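PDB 3PFD: acyl-CoA dehydrogenase from Mycobacterium thermoresistibile, which catalyses the FAD-dependent alpha,beta-dehydrogenation of saturated acyl-CoA thioesters to 2,3-dehydroacyl-CoA, passing the electrons on to an acceptor. Local coordinates for residues C[101-113]-C[123-136]. Sequence-based numbering, arbitrary orientation.
With FDA (dihydroflavine-adenine dinucleotide), chain B.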
loop_
_atom_site.group_PDB
_atom_site.type_symbol
_atom_site.label_atom_id
_atom_site.label_comp_id
_atom_site.label_asym_id
_atom_site.label_seq_id
_atom_site.Cartn_x
_atom_site.Cartn_y
_atom_site.Cartn_z
ATOM N N PRO C 101 -28.470 13.835 8.685
ATOM C CA PRO C 101 -28.263 14.909 7.701
ATOM C C PRO C 101 -27.799 14.424 6.327
ATOM O O PRO C 101 -28.150 15.048 5.331
ATOM C CB PRO C 101 -27.201 15.799 8.359
ATOM C CG PRO C 101 -26.433 14.851 9.301
ATOM C CD PRO C 101 -27.554 13.953 9.836
ATOM N N ALA C 102 -27.030 13.331 6.257
ATOM C CA ALA C 102 -26.460 12.889 4.963
ATOM C C ALA C 102 -27.559 12.364 4.055
ATOM O O ALA C 102 -27.555 12.638 2.848
ATOM C CB ALA C 102 -25.374 11.821 5.150
ATOM N N VAL C 103 -28.486 11.599 4.638
ATOM C CA VAL C 103 -29.633 11.070 3.856
ATOM C C VAL C 103 -30.767 12.068 3.686
ATOM O O VAL C 103 -31.473 12.038 2.657
ATOM C CB VAL C 103 -30.049 9.629 4.284
ATOM C CG1 VAL C 103 -31.255 9.104 3.467
ATOM C CG2 VAL C 103 -28.847 8.706 4.083
ATOM N N ASN C 104 -30.918 12.993 4.645
ATOM C CA ASN C 104 -31.810 14.114 4.404
ATOM C C ASN C 104 -31.427 14.825 3.090
ATOM O O ASN C 104 -32.301 15.210 2.306
ATOM C CB ASN C 104 -31.884 15.085 5.600
ATOM C CG ASN C 104 -32.819 14.579 6.710
ATOM O OD1 ASN C 104 -33.580 13.621 6.513
ATOM N ND2 ASN C 104 -32.764 15.215 7.874
ATOM N N LYS C 105 -30.120 14.943 2.834
ATOM C CA LYS C 105 -29.635 15.537 1.612
ATOM C C LYS C 105 -29.834 14.587 0.416
ATOM O O LYS C 105 -30.390 14.987 -0.589
ATOM C CB LYS C 105 -28.166 15.998 1.749
ATOM C CG LYS C 105 -27.861 17.135 0.782
ATOM C CD LYS C 105 -26.415 17.295 0.383
ATOM C CE LYS C 105 -26.396 18.261 -0.815
ATOM N NZ LYS C 105 -25.086 18.873 -1.013
ATOM N N LEU C 106 -29.386 13.338 0.527
ATOM C CA LEU C 106 -29.601 12.327 -0.522
ATOM C C LEU C 106 -31.067 12.247 -0.995
ATOM O O LEU C 106 -31.319 12.236 -2.202
ATOM C CB LEU C 106 -29.126 10.936 -0.054
ATOM C CG LEU C 106 -28.982 9.834 -1.122
ATOM C CD1 LEU C 106 -27.976 10.248 -2.209
ATOM C CD2 LEU C 106 -28.584 8.478 -0.515
ATOM N N GLY C 107 -32.018 12.198 -0.047
ATOM C CA GLY C 107 -33.463 12.040 -0.360
ATOM C C GLY C 107 -34.180 13.298 -0.843
ATOM O O GLY C 107 -35.396 13.263 -1.141
ATOM N N THR C 108 -33.453 14.416 -0.911
ATOM C CA THR C 108 -34.074 15.677 -1.368
ATOM C C THR C 108 -33.375 16.347 -2.538
ATOM O O THR C 108 -33.945 17.248 -3.149
ATOM C CB THR C 108 -34.289 16.729 -0.246
ATOM O OG1 THR C 108 -33.051 17.001 0.433
ATOM C CG2 THR C 108 -35.351 16.271 0.711
ATOM N N MET C 109 -32.160 15.906 -2.853
ATOM C CA MET C 109 -31.315 16.628 -3.804
ATOM C C MET C 109 -31.865 16.602 -5.246
ATOM O O MET C 109 -31.846 17.620 -5.921
ATOM C CB MET C 109 -29.879 16.117 -3.750
ATOM C CG MET C 109 -28.829 17.156 -4.129
ATOM S SD MET C 109 -29.077 18.751 -3.301
ATOM C CE MET C 109 -28.213 19.779 -4.494
ATOM N N GLY C 110 -32.331 15.433 -5.698
ATOM C CA GLY C 110 -33.025 15.287 -6.981
ATOM C C GLY C 110 -34.177 16.275 -7.109
ATOM O O GLY C 110 -34.334 16.954 -8.139
ATOM N N LEU C 111 -34.950 16.379 -6.033
ATOM C CA LEU C 111 -36.114 17.254 -5.989
ATOM C C LEU C 111 -35.697 18.707 -6.070
ATOM O O LEU C 111 -36.298 19.485 -6.813
ATOM C CB LEU C 111 -36.948 16.996 -4.713
ATOM C CG LEU C 111 -38.144 17.923 -4.452
ATOM C CD1 LEU C 111 -39.230 17.801 -5.516
ATOM C CD2 LEU C 111 -38.720 17.646 -3.083
ATOM N N ILE C 112 -34.652 19.061 -5.321
ATOM C CA ILE C 112 -34.138 20.425 -5.305
ATOM C C ILE C 112 -33.603 20.814 -6.690
ATOM O O ILE C 112 -33.839 21.926 -7.157
ATOM C CB ILE C 112 -33.046 20.626 -4.207
ATOM C CG1 ILE C 112 -33.680 20.656 -2.809
ATOM C CG2 ILE C 112 -32.258 21.908 -4.447
ATOM C CD1 ILE C 112 -32.754 20.185 -1.676
ATOM N N LEU C 113 -32.906 19.885 -7.338
ATOM C CA LEU C 113 -32.268 20.145 -8.632
ATOM C C LEU C 113 -33.254 20.241 -9.817
ATOM O O LEU C 113 -33.058 21.049 -10.719
ATOM C CB LEU C 113 -31.190 19.085 -8.924
ATOM C CG LEU C 113 -29.862 19.124 -8.137
ATOM C CD1 LEU C 113 -29.049 17.827 -8.304
ATOM C CD2 LEU C 113 -29.012 20.333 -8.508
ATOM N N VAL C 123 -42.804 19.343 0.019
ATOM C CA VAL C 123 -41.839 18.427 0.641
ATOM C C VAL C 123 -40.805 19.115 1.514
ATOM O O VAL C 123 -40.653 18.763 2.659
ATOM C CB VAL C 123 -41.096 17.565 -0.427
ATOM C CG1 VAL C 123 -39.973 16.748 0.231
ATOM C CG2 VAL C 123 -42.056 16.667 -1.160
ATOM N N LEU C 124 -40.110 20.103 0.963
ATOM C CA LEU C 124 -38.943 20.701 1.611
ATOM C C LEU C 124 -39.153 21.428 2.943
ATOM O O LEU C 124 -38.265 21.376 3.792
ATOM C CB LEU C 124 -38.173 21.591 0.625
ATOM C CG LEU C 124 -37.754 20.893 -0.674
ATOM C CD1 LEU C 124 -37.289 21.908 -1.686
ATOM C CD2 LEU C 124 -36.684 19.834 -0.412
ATOM N N PRO C 125 -40.294 22.121 3.133
ATOM C CA PRO C 125 -40.496 22.809 4.419
ATOM C C PRO C 125 -40.484 21.874 5.646
ATOM O O PRO C 125 -39.896 22.212 6.668
ATOM C CB PRO C 125 -41.862 23.484 4.244
ATOM C CG PRO C 125 -41.965 23.722 2.783
ATOM C CD PRO C 125 -41.318 22.516 2.144
ATOM N N ALA C 126 -41.119 20.712 5.534
ATOM C CA ALA C 126 -41.099 19.733 6.615
ATOM C C ALA C 126 -39.685 19.170 6.852
ATOM O O ALA C 126 -39.294 18.942 7.992
ATOM C CB ALA C 126 -42.105 18.613 6.341
ATOM N N VAL C 127 -38.919 18.962 5.777
ATOM C CA VAL C 127 -37.521 18.524 5.915
ATOM C C VAL C 127 -36.683 19.661 6.501
ATOM O O VAL C 127 -35.865 19.443 7.374
ATOM C CB VAL C 127 -36.910 18.041 4.569
ATOM C CG1 VAL C 127 -35.517 17.432 4.789
ATOM C CG2 VAL C 127 -37.819 17.028 3.906
ATOM N N ALA C 128 -36.900 20.877 6.007
ATOM C CA ALA C 128 -36.205 22.048 6.520
ATOM C C ALA C 128 -36.437 22.229 8.010
ATOM O O ALA C 128 -35.516 22.627 8.714
ATOM C CB ALA C 128 -36.650 23.308 5.779
ATOM N N SER C 129 -37.661 21.946 8.475
ATOM C CA SER C 129 -38.038 22.203 9.872
ATOM C C SER C 129 -37.640 21.117 10.863
ATOM O O SER C 129 -37.744 21.335 12.066
ATOM C CB SER C 129 -39.543 22.486 10.006
ATOM O OG SER C 129 -40.315 21.294 9.926
ATOM N N GLY C 130 -37.191 19.965 10.365
ATOM C CA GLY C 130 -36.917 18.797 11.220
ATOM C C GLY C 130 -38.148 17.935 11.492
ATOM O O GLY C 130 -38.060 16.921 12.186
ATOM N N GLU C 131 -39.297 18.343 10.951
ATOM C CA GLU C 131 -40.551 17.582 11.084
ATOM C C GLU C 131 -40.526 16.279 10.272
ATOM O O GLU C 131 -41.235 15.333 10.597
ATOM C CB GLU C 131 -41.763 18.433 10.658
ATOM N N ALA C 132 -39.732 16.240 9.210
ATOM C CA ALA C 132 -39.708 15.075 8.330
ATOM C C ALA C 132 -38.318 14.723 7.848
ATOM O O ALA C 132 -37.615 15.584 7.307
ATOM C CB ALA C 132 -40.603 15.315 7.113
ATOM N N MET C 133 -37.947 13.450 7.983
ATOM C CA MET C 133 -36.753 12.948 7.314
ATOM C C MET C 133 -37.120 12.472 5.913
ATOM O O MET C 133 -38.264 12.094 5.653
ATOM C CB MET C 133 -36.090 11.813 8.107
ATOM C CG MET C 133 -35.904 12.098 9.593
ATOM S SD MET C 133 -35.027 10.769 10.445
ATOM C CE MET C 133 -34.923 9.500 9.172
ATOM N N ALA C 134 -36.145 12.502 5.016
ATOM C CA ALA C 134 -36.315 12.001 3.652
ATOM C C ALA C 134 -35.351 10.826 3.401
ATOM O O ALA C 134 -34.254 10.828 3.924
ATOM C CB ALA C 134 -36.060 13.113 2.637
ATOM N N SER C 135 -35.785 9.846 2.609
ATOM C CA SER C 135 -34.927 8.761 2.123
ATOM C C SER C 135 -34.824 8.773 0.586
ATOM O O SER C 135 -35.613 9.431 -0.109
ATOM C CB SER C 135 -35.455 7.404 2.610
ATOM O OG SER C 135 -35.373 7.310 4.034
ATOM N N TYR C 136 -33.864 8.017 0.074
ATOM C CA TYR C 136 -33.582 7.913 -1.351
ATOM C C TYR C 136 -33.715 6.443 -1.738
ATOM O O TYR C 136 -32.936 5.612 -1.298
ATOM C CB TYR C 136 -32.158 8.426 -1.604
ATOM C CG TYR C 136 -31.678 8.411 -3.044
ATOM C CD1 TYR C 136 -32.168 9.329 -3.976
ATOM C CD2 TYR C 136 -30.688 7.521 -3.460
ATOM C CE1 TYR C 136 -31.704 9.339 -5.295
ATOM C CE2 TYR C 136 -30.222 7.519 -4.781
ATOM C CZ TYR C 136 -30.740 8.431 -5.685
ATOM O OH TYR C 136 -30.284 8.432 -6.989
HETATM P PA FDA B . -22.987 -5.109 -6.832
HETATM O O1A FDA B . -23.329 -4.044 -7.837
HETATM O O2A FDA B . -23.480 -6.524 -7.010
HETATM O O5B FDA B . -21.381 -5.133 -6.707
HETATM C C5B FDA B . -20.646 -6.292 -6.299
HETATM C C4B FDA B . -19.151 -6.050 -6.553
HETATM O O4B FDA B . -18.894 -5.952 -7.959
HETATM C C3B FDA B . -18.674 -4.728 -5.947
HETATM O O3B FDA B . -17.313 -4.906 -5.531
HETATM C C2B FDA B . -18.712 -3.768 -7.124
HETATM O O2B FDA B . -17.794 -2.680 -6.985
HETATM C C1B FDA B . -18.318 -4.685 -8.259
HETATM N N9A FDA B . -18.736 -4.173 -9.579
HETATM C C8A FDA B . -19.997 -4.079 -10.040
HETATM N N7A FDA B . -19.975 -3.574 -11.299
HETATM C C5A FDA B . -18.681 -3.341 -11.630
HETATM C C6A FDA B . -18.056 -2.825 -12.778
HETATM N N6A FDA B . -18.804 -2.428 -13.854
HETATM N N1A FDA B . -16.700 -2.723 -12.797
HETATM C C2A FDA B . -15.983 -3.108 -11.718
HETATM N N3A FDA B . -16.548 -3.615 -10.598
HETATM C C4A FDA B . -17.900 -3.730 -10.530
HETATM N N1 FDA B . -29.335 2.323 -2.088
HETATM C C2 FDA B . -30.446 3.121 -2.123
HETATM O O2 FDA B . -31.192 3.165 -3.139
HETATM N N3 FDA B . -30.764 3.878 -1.051
HETATM C C4 FDA B . -29.995 3.862 0.061
HETATM O O4 FDA B . -30.355 4.572 1.015
HETATM C C4X FDA B . -28.832 3.068 0.122
HETATM N N5 FDA B . -28.117 2.947 1.258
HETATM C C5X FDA B . -27.391 1.841 1.497
HETATM C C6 FDA B . -27.073 1.449 2.806
HETATM C C7 FDA B . -26.382 0.245 3.033
HETATM C C7M FDA B . -26.029 -0.176 4.443
HETATM C C8 FDA B . -25.977 -0.543 1.965
HETATM C C8M FDA B . -25.215 -1.840 2.175
HETATM C C9 FDA B . -26.281 -0.151 0.675
HETATM C C9A FDA B . -26.997 1.027 0.437
HETATM N N10 FDA B . -27.515 1.288 -0.850
HETATM C C10 FDA B . -28.516 2.288 -0.984
HETATM C "C1'" FDA B . -27.211 0.385 -1.962
HETATM C "C2'" FDA B . -25.795 0.608 -2.511
HETATM O "O2'" FDA B . -25.663 1.834 -3.265
HETATM C "C3'" FDA B . -25.413 -0.622 -3.307
HETATM O "O3'" FDA B . -25.074 -1.674 -2.368
HETATM C "C4'" FDA B . -24.227 -0.359 -4.256
HETATM O "O4'" FDA B . -24.633 0.484 -5.337
HETATM C "C5'" FDA B . -23.659 -1.647 -4.837
HETATM O "O5'" FDA B . -24.729 -2.467 -5.324
HETATM P P FDA B . -24.794 -4.009 -4.867
HETATM O O1P FDA B . -24.802 -4.040 -3.359
HETATM O O2P FDA B . -25.900 -4.692 -5.637
HETATM O O3P FDA B . -23.363 -4.594 -5.323
HETATM O O HOH W 1 -32.860 10.750 6.227
#
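Asn104 takes the backbone of strand 134-136 onto its side-chain oxygen: Ala134 N donates to Asn104 OD1 over 3.2 Å, fairly straight at the hydrogen (161°) but with the donor tilted out of the carboxamide plane. A water donates to the same OD1 and, at 2.7 Å, to Ala134 O, so one side chain serves both ends of Ala134, directly and through water. Asn104 ND2 goes to Ser65 O, which helps fix the rotation of the amide.

Beside this, Gly107, with no side chain, lets its CA come within 3.4 Å of Ser135 O; here the strand crosses the helix steeply, their axes 5.7 Å apart.

Apolar contacts flank the crossing. Leu106, its CG anti to the backbone N (chi1 -167°) and against Tyr136 CB, lays CD1 over one face of the Tyr136 ring, offset toward its rim, a CH-pi contact at 4.3 Å from the centroid. Toward helix 123-129, which runs roughly antiparallel, Leu111 CD2 pushes against Val123 CB at 3.6 Å, while Leu124 CD2 rests against both Thr108 CB and Ile112 CG1. Thr108 OG1 bonds Asn104 O and also pairs with His68 NE2, leaving the methyl to meet Ala134 CB and Val127.

Tyr136 O receives N3 of the reduced flavin at 2.8 Å, almost linearly. The helical N-terminal domain thus backs the strand that holds the pyrimidine side of the isoalloxazine, Ala134 N and O both partnered through Asn104 and the tyrosine ring packed on Leu106.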